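Local coordinates for protein EF0056 (Enterococcus faecalis, PDB 6ORI) that is of unknown function but, as an immunoglobulin-like part of an enterococcal surface protein, is probably linked to biofilm formation and binds calcium, at residues T131-T136 with A335-I340; D209-G214 with K250-S255. One frame throughout, in Å; residues are numbered along the deposited sequence.

How the contacts relate
Contacts 1 and 2 are neighbours, with centres about 9 Å apart on the same side of the chain's centre. In sequence, both segments of contact 2 fall between the two segments of contact 1. Segments 250-255 and 335-340 touch directly. Ala-335 N lies 3.3 Å from Phe-252 O, and Ala-335 O lies 3.3 Å from Asn-251 ND2; both are probable hydrogen bonds. Pro-337 CB also packs 3.5 Å from Lys-250 O. Asp-133 of contact 1 touches the side chain of Lys-250 of contact 2. Neither contact includes a calcium ligand; the ion is bound by Ser-162, Gly-372, Asp-374, Leu-400 and Asp-402.

Contact 1: residues T131-T136 with A335-I340; sequences TTDTQT and ASPRPI
Pro-337 sets CB and CG of its ring against the backbone carbonyl of Thr-132. Its CB is 3.3 Å from Thr-132 O, and its CG is 3.4 Å from the same Thr-132 O. The CB carbon also meets Asp-133, whose OD1 lies 3.7 Å from Pro-337 CB. The side chain of Asp-133 leaves the backbone pointing away from segment 335-340, but its end comes back toward Pro-337. With CG anti to the carbonyl carbon (chi1 -60°), the carboxylate turns back, and the two side chains cross at about a right angle. No direct hydrogen bond joins the segments. Water 1 accepts one from Thr-134 N at 2.9 Å and lies 2.9 Å from Pro-337 O, to which it can donate, although other acceptors compete for its protons. The contact spans two parts of the protein. Segment 131-136 leads into strand 135-144 of the larger antiparallel sheet. Segment 335-340 leads into strand 340-348 of the five-stranded antiparallel sheet. Just before that strand, Ser-336 forms an ST turn: its OG accepts from Arg-338 N at 3.1 Å in a nearly straight bond (168°). The bond bridges the residues on either side of Pro-337. Lys-58 donates through NZ to Thr-132 O, so the carbonyl that meets the proline also has a polar partner. The Thr-134 hydroxyl bonds to the carbonyl of Lys-248, at the end of strand 239-248.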
# COMPACT_ATOMS: atom_id res chain seq x y z
N THR A 131 4.06 5.00 21.12
CA THR A 131 4.53 3.83 20.38
C THR A 131 3.51 2.71 20.39
O THR A 131 3.86 1.53 20.26
CB THR A 131 5.82 3.29 20.99
OG1 THR A 131 5.56 2.85 22.34
CG2 THR A 131 6.87 4.36 21.00
N THR A 132 2.23 3.05 20.49
CA THR A 132 1.20 2.04 20.63
C THR A 132 0.31 2.05 19.38
O THR A 132 0.77 1.72 18.28
CB THR A 132 0.44 2.20 21.94
OG1 THR A 132 -0.20 3.47 22.00
CG2 THR A 132 1.41 2.08 23.12
N ASP A 133 -0.95 2.43 19.53
CA ASP A 133 -1.91 2.32 18.45
C ASP A 133 -1.57 3.23 17.29
O ASP A 133 -1.09 4.35 17.50
CB ASP A 133 -3.32 2.70 18.94
CG ASP A 133 -3.79 1.81 20.06
OD1 ASP A 133 -3.31 0.66 20.14
OD2 ASP A 133 -4.66 2.27 20.82
N THR A 134 -1.87 2.81 16.08
CA THR A 134 -1.67 3.63 14.91
C THR A 134 -2.16 5.06 15.12
O THR A 134 -3.27 5.26 15.60
CB THR A 134 -2.42 3.03 13.72
OG1 THR A 134 -1.99 1.67 13.54
CG2 THR A 134 -2.17 3.83 12.44
N GLN A 135 -1.33 6.02 14.71
CA GLN A 135 -1.66 7.44 14.79
C GLN A 135 -2.30 7.92 13.50
O GLN A 135 -1.95 7.47 12.42
CB GLN A 135 -0.41 8.26 15.10
CG GLN A 135 0.32 7.83 16.37
CD GLN A 135 1.32 8.85 16.82
OE1 GLN A 135 1.05 10.04 16.77
NE2 GLN A 135 2.46 8.39 17.26
N THR A 136 -3.22 8.88 13.62
CA THR A 136 -3.87 9.51 12.46
C THR A 136 -3.62 11.00 12.44
O THR A 136 -3.79 11.69 13.45
CB THR A 136 -5.39 9.27 12.49
OG1 THR A 136 -5.62 7.86 12.43
CG2 THR A 136 -6.10 9.96 11.32
N ALA A 335 -2.40 -9.25 19.88
CA ALA A 335 -2.40 -8.41 21.09
C ALA A 335 -1.43 -7.24 21.01
O ALA A 335 -1.22 -6.54 22.00
CB ALA A 335 -2.14 -9.26 22.32
N SER A 336 -0.88 -6.99 19.82
CA SER A 336 0.02 -5.86 19.58
C SER A 336 -0.61 -4.90 18.58
O SER A 336 -1.37 -5.33 17.72
CB SER A 336 1.33 -6.36 18.98
OG SER A 336 2.18 -5.30 18.58
N PRO A 337 -0.30 -3.60 18.68
CA PRO A 337 -0.80 -2.65 17.69
C PRO A 337 -0.01 -2.66 16.40
O PRO A 337 -0.34 -1.88 15.51
CB PRO A 337 -0.65 -1.30 18.41
CG PRO A 337 0.48 -1.50 19.34
CD PRO A 337 0.34 -2.92 19.82
N ARG A 338 1.04 -3.48 16.31
CA ARG A 338 1.85 -3.52 15.11
C ARG A 338 1.04 -4.02 13.91
O ARG A 338 0.10 -4.81 14.06
CB ARG A 338 3.09 -4.39 15.30
CG ARG A 338 4.14 -3.76 16.18
CD ARG A 338 5.34 -4.67 16.46
NE ARG A 338 4.98 -5.80 17.32
CZ ARG A 338 4.73 -7.04 16.92
NH1 ARG A 338 4.82 -7.38 15.64
NH2 ARG A 338 4.39 -7.95 17.82
N PRO A 339 1.42 -3.59 12.71
CA PRO A 339 0.68 -3.99 11.51
C PRO A 339 0.99 -5.41 11.09
O PRO A 339 1.91 -6.07 11.60
CB PRO A 339 1.19 -3.02 10.44
CG PRO A 339 2.55 -2.64 10.92
CD PRO A 339 2.47 -2.60 12.42
N ILE A 340 0.19 -5.87 10.16
CA ILE A 340 0.26 -7.22 9.61
C ILE A 340 0.62 -7.13 8.14
O ILE A 340 0.10 -6.28 7.42
CB ILE A 340 -1.10 -7.90 9.75
CG1 ILE A 340 -1.46 -8.05 11.23
CG2 ILE A 340 -1.13 -9.22 8.98
CD1 ILE A 340 -2.90 -8.37 11.50
O HOH W 1 -2.56 -0.04 16.00

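Contact 2: residues D209-G214 with K250-S255; sequences DQFKHG and KNFSYS
Gln-210 lays its side chain across Phe-252 at about a right angle. Its CG is 3.6 Å from Phe-252 CD1. The chain bends at chi2, which brings OE1 to the ring edge, near its plane, 3.5 Å from Phe-252 CD1. The amide and ring planes are 43° apart, so this is not a flat stack. At the other end of the amide, NE2 donates to Asp-209 OD1 at 3.0 Å. The acceptor lies close to the amide plane, while NE2 comes to the carboxylate from above its plane.

Phe-211 supplies the second aromatic group. It turns an edge toward the face of Phe-252 in an offset edge-to-face pair, with ring centroids 5.4 Å apart and planes at 63°. The closest carbons are Phe-211 CZ and Phe-252 CD2, at 3.8 Å. The Phe-252 ring is placed there by chi1 (-176°), which sets CG anti to the backbone N.

The polar link between the segments runs through water 2, which makes four bonds. It donates to Gln-210 O at 2.8 Å and to Gln-210 OE1, and accepts from Lys-250 N and Phe-252 N. It therefore fixes the Gln-210 amide oxygen and also satisfies two backbone N-H groups.

Lys-212 and His-213 both face Thr-247, a classic beta bulge between strands 211-221 and 239-248. Segment 209-214 leads into strand 211-221, an outermost strand of the five-stranded sheet within this chain. The segment 250-255 follows its partner strand, 239-248, and runs into helix 254-257, where Ser-253 is the N-cap and bonds through OG to Thr-256 N. Trp-263, just before strand 264-269 of the four-stranded sheet, packs on Phe-252 with its ring almost parallel.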
# COMPACT_ATOMS: atom_id res chain seq x y z
N ASP A 209 -14.34 -2.73 13.89
CA ASP A 209 -13.58 -1.59 14.40
C ASP A 209 -12.14 -1.97 14.73
O ASP A 209 -11.47 -1.24 15.48
CB ASP A 209 -14.26 -1.03 15.65
CG ASP A 209 -14.41 -2.05 16.76
OD1 ASP A 209 -14.12 -3.25 16.55
OD2 ASP A 209 -14.82 -1.63 17.88
N GLN A 210 -11.63 -3.07 14.16
CA GLN A 210 -10.30 -3.54 14.51
C GLN A 210 -9.20 -3.12 13.53
O GLN A 210 -8.02 -3.05 13.91
CB GLN A 210 -10.31 -5.06 14.68
CG GLN A 210 -11.15 -5.50 15.86
CD GLN A 210 -10.68 -4.88 17.14
OE1 GLN A 210 -9.51 -5.03 17.51
NE2 GLN A 210 -11.55 -4.13 17.79
N PHE A 211 -9.58 -2.83 12.30
CA PHE A 211 -8.62 -2.39 11.29
C PHE A 211 -8.93 -0.99 10.82
O PHE A 211 -10.10 -0.60 10.71
CB PHE A 211 -8.60 -3.38 10.13
CG PHE A 211 -8.06 -4.69 10.53
CD1 PHE A 211 -6.70 -4.88 10.63
CD2 PHE A 211 -8.89 -5.74 10.87
CE1 PHE A 211 -6.18 -6.08 11.03
CE2 PHE A 211 -8.37 -6.93 11.28
CZ PHE A 211 -7.01 -7.10 11.37
N LYS A 212 -7.87 -0.23 10.56
CA LYS A 212 -7.96 1.12 10.09
C LYS A 212 -7.79 1.25 8.58
O LYS A 212 -8.40 2.11 7.96
CB LYS A 212 -6.93 1.96 10.83
CG LYS A 212 -7.13 3.45 10.63
CD LYS A 212 -6.01 4.30 11.19
CE LYS A 212 -5.91 4.20 12.69
NZ LYS A 212 -7.11 4.67 13.43
N HIS A 213 -6.96 0.40 7.99
CA HIS A 213 -6.61 0.54 6.59
C HIS A 213 -5.99 -0.75 6.06
O HIS A 213 -5.38 -1.51 6.80
CB HIS A 213 -5.61 1.70 6.45
CG HIS A 213 -5.32 2.12 5.05
ND1 HIS A 213 -6.24 2.75 4.24
CD2 HIS A 213 -4.19 2.03 4.32
CE1 HIS A 213 -5.69 3.02 3.07
NE2 HIS A 213 -4.44 2.61 3.10
N GLY A 214 -6.19 -0.98 4.77
CA GLY A 214 -5.54 -2.04 4.04
C GLY A 214 -4.90 -1.46 2.80
O GLY A 214 -5.43 -0.53 2.18
N LYS A 250 -6.43 -0.72 16.98
CA LYS A 250 -5.90 -0.91 18.34
C LYS A 250 -4.91 -2.10 18.31
O LYS A 250 -3.95 -2.05 17.55
CB LYS A 250 -7.04 -1.15 19.33
CG LYS A 250 -8.00 0.03 19.47
CD LYS A 250 -7.41 1.13 20.31
CE LYS A 250 -8.40 1.62 21.37
NZ LYS A 250 -9.76 1.89 20.82
N ASN A 251 -5.14 -3.16 19.09
CA ASN A 251 -4.18 -4.24 19.25
C ASN A 251 -4.85 -5.61 19.03
O ASN A 251 -4.71 -6.53 19.84
CB ASN A 251 -3.51 -4.19 20.64
CG ASN A 251 -4.48 -4.40 21.76
OD1 ASN A 251 -5.65 -4.05 21.67
ND2 ASN A 251 -4.01 -5.03 22.83
N PHE A 252 -5.57 -5.74 17.92
CA PHE A 252 -6.32 -6.96 17.60
C PHE A 252 -5.55 -8.25 17.82
O PHE A 252 -4.39 -8.37 17.43
CB PHE A 252 -6.76 -6.90 16.13
CG PHE A 252 -7.63 -8.04 15.69
CD1 PHE A 252 -8.88 -8.24 16.24
CD2 PHE A 252 -7.20 -8.89 14.69
CE1 PHE A 252 -9.70 -9.26 15.81
CE2 PHE A 252 -8.02 -9.92 14.24
CZ PHE A 252 -9.26 -10.10 14.80
N SER A 253 -6.22 -9.20 18.46
CA SER A 253 -5.81 -10.59 18.48
C SER A 253 -6.85 -11.44 17.77
O SER A 253 -8.01 -11.52 18.19
CB SER A 253 -5.68 -11.07 19.92
OG SER A 253 -5.59 -12.49 19.96
N TYR A 254 -6.43 -12.11 16.70
CA TYR A 254 -7.32 -13.04 16.00
C TYR A 254 -7.75 -14.19 16.90
O TYR A 254 -8.91 -14.53 16.96
CB TYR A 254 -6.63 -13.60 14.76
CG TYR A 254 -7.47 -14.58 13.96
CD1 TYR A 254 -8.35 -14.13 12.98
CD2 TYR A 254 -7.37 -15.95 14.17
CE1 TYR A 254 -9.13 -15.04 12.24
CE2 TYR A 254 -8.12 -16.86 13.43
CZ TYR A 254 -9.00 -16.39 12.47
OH TYR A 254 -9.76 -17.23 11.69
N SER A 255 -6.77 -14.77 17.58
CA SER A 255 -7.01 -15.93 18.43
C SER A 255 -8.04 -15.65 19.51
O SER A 255 -8.93 -16.46 19.76
CB SER A 255 -5.69 -16.36 19.06
OG SER A 255 -4.79 -16.77 18.04
O HOH W 2 -7.18 -3.49 16.50